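Local coordinates for protein N-acetyltransferase (Trypanosoma brucei, PDB 3I3G) that probably transfers the acetyl group of acetyl-CoA to D-glucosamine 6-phosphate, an early step on the route to UDP-N-acetylglucosamine, at residues 19-24 / 111-116; 66-71 / 75-80; 83-88 / 126-131. One frame throughout, in Å; residues are numbered along the deposited sequence.

How the contacts relate
The three contacts lie on one mixed sheet of the GNAT fold. Contacts 1 and 2 are neighbours, their centres about 8 Å apart: strand 21-25 pairs with strand 65-71, and Arg24 O lies 2.8 Å from Val68 N. Contact 3 is remote, with its centre about 23 Å from each of the other two. It shares helix 113-127 with contact 1, which uses the start of that helix while contact 3 uses the turn that ends it, and strand 76-86 with contact 2. Along the chain, the hairpin of contact 2 falls between the segments of contact 1, and contacts 1 and 3 interleave. One helix is thus fitted to the sheet near both of its ends.

Contact 1: 19-24 / 111-116; sequences VDLELR and AGLGKA
Leu21 and Leu113 reach toward each other and meet tip to tip, Leu21 CD1 lying 3.7 Å from Leu113 CD2. Leu21 CB already points at the helix, and CD1, anti to CA (chi2 170°), extends that direction. Leu113, the first residue of helix 113-127, does not aim its CB straight at the strand; its CD2 branch closes the distance. Two residues further along the strand, Leu23 also faces the helix, but more loosely: Leu23 CD2 stays 4.4 Å from Ala116 O, and the CA atoms of Leu23 and Ala116 are 8.6 Å apart. Phe69 of strand 65-71 touches Leu23, Leu113 and Ala116. Val78 and Tyr108 also touch both Leu21 and Leu113. Gly112, with positive phi (69°), takes the N-cap position, and Gly112 and Gly114 flank Leu113 in the glycine-rich loop and first helical turn that, in GNAT enzymes, usually receive the pyrophosphate of acetyl-CoA; the same role is likely here. Leu113 would then be the inward-facing residue of that region, seated against the edge strand 21-25 and its neighbour. No hydrogen bond or salt bridge crosses between 19-24 and 111-116, so these two segments are matched by the fit of apolar branches and not by directional bonds.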
# COMPACT_ATOMS: atom_id res chain seq x y z
N VAL A 19 -30.81 -12.03 3.36
CA VAL A 19 -29.74 -11.99 4.39
C VAL A 19 -29.89 -10.77 5.30
O VAL A 19 -29.50 -10.81 6.47
CB VAL A 19 -28.34 -11.95 3.75
CG1 VAL A 19 -28.08 -13.24 2.98
CG2 VAL A 19 -28.22 -10.75 2.83
N ASP A 20 -30.50 -9.71 4.79
CA ASP A 20 -30.60 -8.42 5.47
C ASP A 20 -29.25 -7.65 5.46
O ASP A 20 -29.08 -6.68 6.19
CB ASP A 20 -31.05 -8.60 6.90
CG ASP A 20 -32.55 -8.84 7.05
OD1 ASP A 20 -32.92 -9.66 7.85
OD2 ASP A 20 -33.32 -8.17 6.40
N LEU A 21 -28.33 -8.09 4.62
CA LEU A 21 -27.02 -7.46 4.52
C LEU A 21 -26.96 -6.52 3.35
O LEU A 21 -27.56 -6.75 2.34
CB LEU A 21 -25.94 -8.49 4.32
CG LEU A 21 -25.63 -9.42 5.44
CD1 LEU A 21 -24.71 -10.50 4.99
CD2 LEU A 21 -25.07 -8.73 6.59
N GLU A 22 -26.16 -5.50 3.50
CA GLU A 22 -25.93 -4.56 2.42
C GLU A 22 -24.45 -4.25 2.28
O GLU A 22 -23.76 -4.01 3.27
CB GLU A 22 -26.72 -3.27 2.64
CG GLU A 22 -26.42 -2.57 3.95
CD GLU A 22 -27.25 -1.32 4.14
OE1 GLU A 22 -27.06 -0.63 5.17
OE2 GLU A 22 -28.08 -1.01 3.26
N LEU A 23 -23.96 -4.28 1.04
CA LEU A 23 -22.58 -3.93 0.75
C LEU A 23 -22.50 -2.47 0.35
O LEU A 23 -23.10 -2.06 -0.64
CB LEU A 23 -22.03 -4.82 -0.36
CG LEU A 23 -20.58 -4.59 -0.79
CD1 LEU A 23 -19.65 -4.69 0.39
CD2 LEU A 23 -20.19 -5.59 -1.87
N ARG A 24 -21.77 -1.68 1.12
CA ARG A 24 -21.69 -0.24 0.87
C ARG A 24 -20.40 0.37 1.41
O ARG A 24 -19.60 -0.30 2.06
CB ARG A 24 -22.90 0.47 1.49
CG ARG A 24 -23.08 0.20 2.98
CD ARG A 24 -24.19 1.05 3.56
NE ARG A 24 -24.39 0.79 4.99
CZ ARG A 24 -23.62 1.29 5.95
NH1 ARG A 24 -22.59 2.06 5.65
NH2 ARG A 24 -23.88 1.00 7.22
N ALA A 111 -21.19 -17.14 5.17
CA ALA A 111 -22.02 -16.27 4.35
C ALA A 111 -21.33 -15.85 3.05
O ALA A 111 -21.97 -15.26 2.17
CB ALA A 111 -22.45 -15.04 5.14
N GLY A 112 -20.04 -16.14 2.93
CA GLY A 112 -19.28 -15.79 1.73
C GLY A 112 -19.07 -14.30 1.57
O GLY A 112 -19.02 -13.79 0.45
N LEU A 113 -18.98 -13.56 2.67
CA LEU A 113 -18.74 -12.13 2.63
C LEU A 113 -17.34 -11.79 2.12
O LEU A 113 -17.15 -10.83 1.46
CB LEU A 113 -18.96 -11.48 3.98
CG LEU A 113 -20.29 -11.73 4.68
CD1 LEU A 113 -20.47 -10.85 5.84
CD2 LEU A 113 -21.38 -11.66 3.76
N GLY A 114 -16.37 -12.61 2.49
CA GLY A 114 -15.00 -12.38 2.06
C GLY A 114 -14.89 -12.30 0.55
O GLY A 114 -14.34 -11.34 0.00
N LYS A 115 -15.42 -13.31 -0.13
CA LYS A 115 -15.41 -13.34 -1.59
C LYS A 115 -16.08 -12.10 -2.18
O LYS A 115 -15.54 -11.47 -3.09
CB LYS A 115 -16.11 -14.60 -2.10
CG LYS A 115 -16.29 -14.66 -3.61
CD LYS A 115 -16.83 -16.01 -4.04
CE LYS A 115 -17.08 -16.06 -5.54
NZ LYS A 115 -15.87 -16.47 -6.30
N ALA A 116 -17.25 -11.76 -1.65
CA ALA A 116 -18.00 -10.61 -2.15
C ALA A 116 -17.20 -9.32 -2.01
O ALA A 116 -17.14 -8.51 -2.94
CB ALA A 116 -19.33 -10.50 -1.42

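Contact 2: 66-71 / 75-80; sequences TKVFCH and GRIVGS. Unlike the reference sequence in segment 75-80: Arg76 (reference Gly).
Ile77 packs obliquely against Val68 across the hairpin of strands 65-71 and 76-86, and also reaches Cys70, its antiparallel non-hydrogen-bonded partner. From Ile77 CB two branches part. CG2 stands anti to the backbone N and lies 4.0 Å from Val68 CB, with Phe69 O close by. CG1 takes the other direction, beside the backbone N (chi1 -54°), and chi2 of -66° folds the tip back so that CD1 rests 4.1 Å from Cys70 CB and equally near Val68 CG2. Cys70 SG goes on toward the turn, 3.4 Å from Gly75 CA. Phe69 CB meets Val78 CG2 at 4.0 Å, and Val78 CG1 lies over one face of the Arg76 guanidinium, offset toward its rim; that guanidinium is held in a salt bridge to Asp105. Two beta bulges shape the ladder. In the classic bulge Val78 and Gly79 both face Phe69: Val78 N gives a nearly straight bond to Phe69 O (3.0 Å, 165°), whereas Phe69 N approaches Gly79 O (2.8 Å) from above its carbonyl plane. In the G1 bulge at the turn, Gly75, with positive phi, and Arg76 both face His71, and His71 N bonds to Arg76 O at 2.9 Å. Ser80 OG, near Thr66 CG2, is hydrogen-bonded to His34. Strand 21-25 pairs with the outer side of strand 65-71 and strand 96-104 follows strand 76-86, while helix 31-38 covers the face of Val68, Ile77 and Ser80, and helix 113-127 packs on Phe69 on the other.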
# COMPACT_ATOMS: atom_id res chain seq x y z
N THR A 66 -13.12 2.22 1.77
CA THR A 66 -13.46 1.08 2.61
C THR A 66 -14.89 0.62 2.35
O THR A 66 -15.84 1.39 2.50
CB THR A 66 -13.29 1.39 4.11
OG1 THR A 66 -11.94 1.79 4.36
CG2 THR A 66 -13.62 0.16 4.94
N LYS A 67 -15.04 -0.64 1.95
CA LYS A 67 -16.35 -1.22 1.74
C LYS A 67 -16.68 -2.14 2.91
O LYS A 67 -15.81 -2.85 3.41
CB LYS A 67 -16.39 -2.01 0.43
CG LYS A 67 -16.03 -1.20 -0.80
CD LYS A 67 -16.97 -0.01 -0.97
CE LYS A 67 -18.38 -0.46 -1.34
NZ LYS A 67 -18.45 -0.98 -2.74
N VAL A 68 -17.93 -2.11 3.36
CA VAL A 68 -18.34 -2.91 4.50
C VAL A 68 -19.64 -3.65 4.23
O VAL A 68 -20.47 -3.20 3.44
CB VAL A 68 -18.53 -2.05 5.76
CG1 VAL A 68 -17.22 -1.38 6.16
CG2 VAL A 68 -19.62 -1.01 5.53
N PHE A 69 -19.81 -4.79 4.89
CA PHE A 69 -21.10 -5.45 4.95
C PHE A 69 -21.79 -5.04 6.23
O PHE A 69 -21.20 -5.11 7.32
CB PHE A 69 -20.95 -6.97 4.89
CG PHE A 69 -21.01 -7.53 3.50
CD1 PHE A 69 -22.21 -7.56 2.81
CD2 PHE A 69 -19.88 -8.02 2.88
CE1 PHE A 69 -22.28 -8.07 1.53
CE2 PHE A 69 -19.94 -8.54 1.60
CZ PHE A 69 -21.15 -8.56 0.92
N CYS A 70 -23.04 -4.60 6.11
CA CYS A 70 -23.79 -4.13 7.26
C CYS A 70 -25.11 -4.88 7.41
O CYS A 70 -25.85 -5.05 6.44
CB CYS A 70 -24.06 -2.62 7.14
SG CYS A 70 -25.16 -1.93 8.40
N HIS A 71 -25.39 -5.33 8.62
CA HIS A 71 -26.70 -5.87 8.95
C HIS A 71 -27.65 -4.69 9.12
O HIS A 71 -27.73 -4.09 10.19
CB HIS A 71 -26.64 -6.71 10.22
CG HIS A 71 -27.94 -7.37 10.57
ND1 HIS A 71 -28.71 -6.98 11.64
CD2 HIS A 71 -28.60 -8.39 9.98
CE1 HIS A 71 -29.79 -7.73 11.70
NE2 HIS A 71 -29.75 -8.60 10.70
N GLY A 75 -27.54 -2.24 11.96
CA GLY A 75 -26.40 -1.45 11.53
C GLY A 75 -25.06 -2.05 11.93
O GLY A 75 -24.02 -1.41 11.79
N ARG A 76 -25.09 -3.28 12.44
CA ARG A 76 -23.86 -3.93 12.87
C ARG A 76 -22.95 -4.24 11.68
O ARG A 76 -23.40 -4.81 10.68
CB ARG A 76 -24.15 -5.20 13.67
CG ARG A 76 -22.98 -5.63 14.56
CD ARG A 76 -23.35 -6.80 15.45
NE ARG A 76 -23.40 -8.06 14.72
CZ ARG A 76 -22.35 -8.86 14.54
NH1 ARG A 76 -21.17 -8.53 15.04
NH2 ARG A 76 -22.48 -9.99 13.86
N ILE A 77 -21.69 -3.86 11.79
CA ILE A 77 -20.71 -4.09 10.73
C ILE A 77 -20.09 -5.47 10.88
O ILE A 77 -19.43 -5.76 11.88
CB ILE A 77 -19.60 -3.02 10.74
CG1 ILE A 77 -20.22 -1.62 10.68
CG2 ILE A 77 -18.64 -3.24 9.59
CD1 ILE A 77 -20.94 -1.32 9.38
N VAL A 78 -20.29 -6.33 9.88
CA VAL A 78 -19.86 -7.72 9.98
C VAL A 78 -18.83 -8.10 8.92
O VAL A 78 -18.40 -9.26 8.85
CB VAL A 78 -21.06 -8.68 9.86
CG1 VAL A 78 -22.04 -8.44 11.00
CG2 VAL A 78 -21.75 -8.51 8.52
N GLY A 79 -18.42 -7.13 8.11
CA GLY A 79 -17.41 -7.37 7.08
C GLY A 79 -16.79 -6.08 6.59
O GLY A 79 -17.47 -5.07 6.46
N SER A 80 -15.49 -6.12 6.31
CA SER A 80 -14.80 -4.94 5.82
C SER A 80 -13.59 -5.29 4.96
O SER A 80 -12.92 -6.30 5.19
CB SER A 80 -14.37 -4.05 6.98
OG SER A 80 -13.73 -2.87 6.51

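Contact 3: 83-88 / 126-131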
# COMPACT_ATOMS: atom_id res chain seq x y z
N LEU A 83 -9.40 -0.47 0.03
CA LEU A 83 -8.70 -0.41 -1.24
C LEU A 83 -7.92 0.89 -1.39
O LEU A 83 -8.46 1.98 -1.21
CB LEU A 83 -9.69 -0.56 -2.40
CG LEU A 83 -9.09 -0.46 -3.81
CD1 LEU A 83 -8.09 -1.59 -4.04
CD2 LEU A 83 -10.18 -0.48 -4.87
N MET A 84 -6.64 0.77 -1.74
CA MET A 84 -5.80 1.93 -2.00
C MET A 84 -5.30 1.86 -3.43
O MET A 84 -4.52 0.97 -3.78
CB MET A 84 -4.62 1.96 -1.03
CG MET A 84 -5.00 1.87 0.44
SD MET A 84 -3.57 1.90 1.53
CE MET A 84 -2.59 0.56 0.86
N ILE A 85 -5.76 2.78 -4.27
CA ILE A 85 -5.35 2.80 -5.67
C ILE A 85 -4.15 3.72 -5.88
O ILE A 85 -4.25 4.94 -5.69
CB ILE A 85 -6.51 3.20 -6.60
CG1 ILE A 85 -7.63 2.17 -6.52
CG2 ILE A 85 -6.01 3.34 -8.03
CD1 ILE A 85 -8.79 2.44 -7.45
N GLN A 86 -3.02 3.14 -6.26
CA GLN A 86 -1.79 3.89 -6.42
C GLN A 86 -1.31 3.93 -7.86
O GLN A 86 -0.95 2.90 -8.44
CB GLN A 86 -0.70 3.32 -5.51
CG GLN A 86 -0.91 3.61 -4.04
CD GLN A 86 0.06 2.86 -3.15
OE1 GLN A 86 0.47 1.74 -3.47
NE2 GLN A 86 0.44 3.47 -2.04
N PRO A 87 -1.29 5.14 -8.45
CA PRO A 87 -0.78 5.33 -9.80
C PRO A 87 0.73 5.13 -9.84
O PRO A 87 1.42 5.49 -8.89
CB PRO A 87 -1.13 6.80 -10.11
CG PRO A 87 -2.08 7.22 -9.03
CD PRO A 87 -1.74 6.39 -7.85
N LYS A 88 1.23 4.55 -10.92
CA LYS A 88 2.66 4.34 -11.09
C LYS A 88 3.16 5.08 -12.32
O LYS A 88 2.38 5.40 -13.22
CB LYS A 88 2.97 2.84 -11.25
CG LYS A 88 2.46 1.97 -10.11
CD LYS A 88 3.05 2.41 -8.78
CE LYS A 88 2.94 1.30 -7.75
NZ LYS A 88 3.81 0.14 -8.09
N ARG A 126 -10.50 -2.43 -11.35
CA ARG A 126 -10.63 -2.52 -12.80
C ARG A 126 -11.11 -1.20 -13.39
O ARG A 126 -10.57 -0.72 -14.38
CB ARG A 126 -11.61 -3.64 -13.19
CG ARG A 126 -11.09 -5.05 -12.96
CD ARG A 126 -12.02 -6.07 -13.59
NE ARG A 126 -11.56 -7.44 -13.37
CZ ARG A 126 -12.00 -8.22 -12.38
NH1 ARG A 126 -11.53 -9.46 -12.26
NH2 ARG A 126 -12.90 -7.77 -11.52
N SER A 127 -12.14 -0.62 -12.77
CA SER A 127 -12.75 0.60 -13.27
C SER A 127 -11.78 1.77 -13.30
O SER A 127 -11.93 2.69 -14.10
CB SER A 127 -13.98 0.96 -12.43
OG SER A 127 -13.59 1.40 -11.13
N LYS A 128 -10.79 1.74 -12.41
CA LYS A 128 -9.83 2.83 -12.30
C LYS A 128 -8.60 2.59 -13.16
O LYS A 128 -7.63 3.36 -13.11
CB LYS A 128 -9.42 3.05 -10.84
CG LYS A 128 -10.53 3.59 -9.95
CD LYS A 128 -10.89 5.02 -10.33
CE LYS A 128 -11.78 5.67 -9.28
NZ LYS A 128 -13.07 4.94 -9.10
N GLY A 129 -8.63 1.53 -13.96
CA GLY A 129 -7.54 1.23 -14.89
C GLY A 129 -6.37 0.48 -14.29
O GLY A 129 -5.28 0.45 -14.86
N CYS A 130 -6.59 -0.14 -13.13
CA CYS A 130 -5.54 -0.94 -12.50
C CYS A 130 -5.20 -2.15 -13.37
O CYS A 130 -6.09 -2.77 -13.96
CB CYS A 130 -5.98 -1.41 -11.11
SG CYS A 130 -6.11 -0.10 -9.87
N TYR A 131 -3.92 -2.49 -13.45
CA TYR A 131 -3.50 -3.66 -14.21
C TYR A 131 -3.34 -4.87 -13.31
O TYR A 131 -3.30 -6.01 -13.78
CB TYR A 131 -2.21 -3.38 -14.99
CG TYR A 131 -0.96 -3.33 -14.13
CD1 TYR A 131 -0.20 -4.47 -13.92
CD2 TYR A 131 -0.54 -2.14 -13.55
CE1 TYR A 131 0.94 -4.43 -13.14
CE2 TYR A 131 0.60 -2.09 -12.77
CZ TYR A 131 1.33 -3.24 -12.57
OH TYR A 131 2.47 -3.19 -11.79
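No flat group carries this contact: Ile85 meets Lys128 and Cys130 through saturated carbons and a sulfur, and the Tyr131 side chain leans its outer end toward 83-88 without touching it, and packs on Arg91, Arg94 and Val96. Ile85 divides its two branches between the partners. Its longer branch is extended (chi2 -177°), bringing CD1 across the base of Lys128, the two side chains crossing at about a right angle. Ile85 CD1 is 3.5 Å from Lys128 CB; its approach to Lys128 CG is tighter than usual van der Waals contact, and the exact fit there is doubtful. The shorter branch, CG2, lies 3.9 Å from Cys130 SG, which is buried and also borders Ser125. The lysine chain bends at chi2 (-68°) and again at chi4, and its end leads away from the strand. These partners belong to the turn that ends helix 113-127 in a Schellman motif: Gly129, with positive phi, is the C-prime residue, its N bonded to Arg126 O at 3.0 Å, and Cys130 N reaches back to Ser125 O. Helix 113-127 is the crossover of a beta-alpha-beta unit that links strand 96-104 to the parallel strand 132-137; this turn leads into the second strand, and Ile85 is where strand 76-86 touches it. Gly129 O is in addition hydrogen-bonded by Arg94. The residues that follow Ile85 reach the second subunit: Lys88 NZ forms a salt bridge with Asp101 of the second subunit, and Pro87 O accepts a hydrogen bond from Arg59 of that subunit.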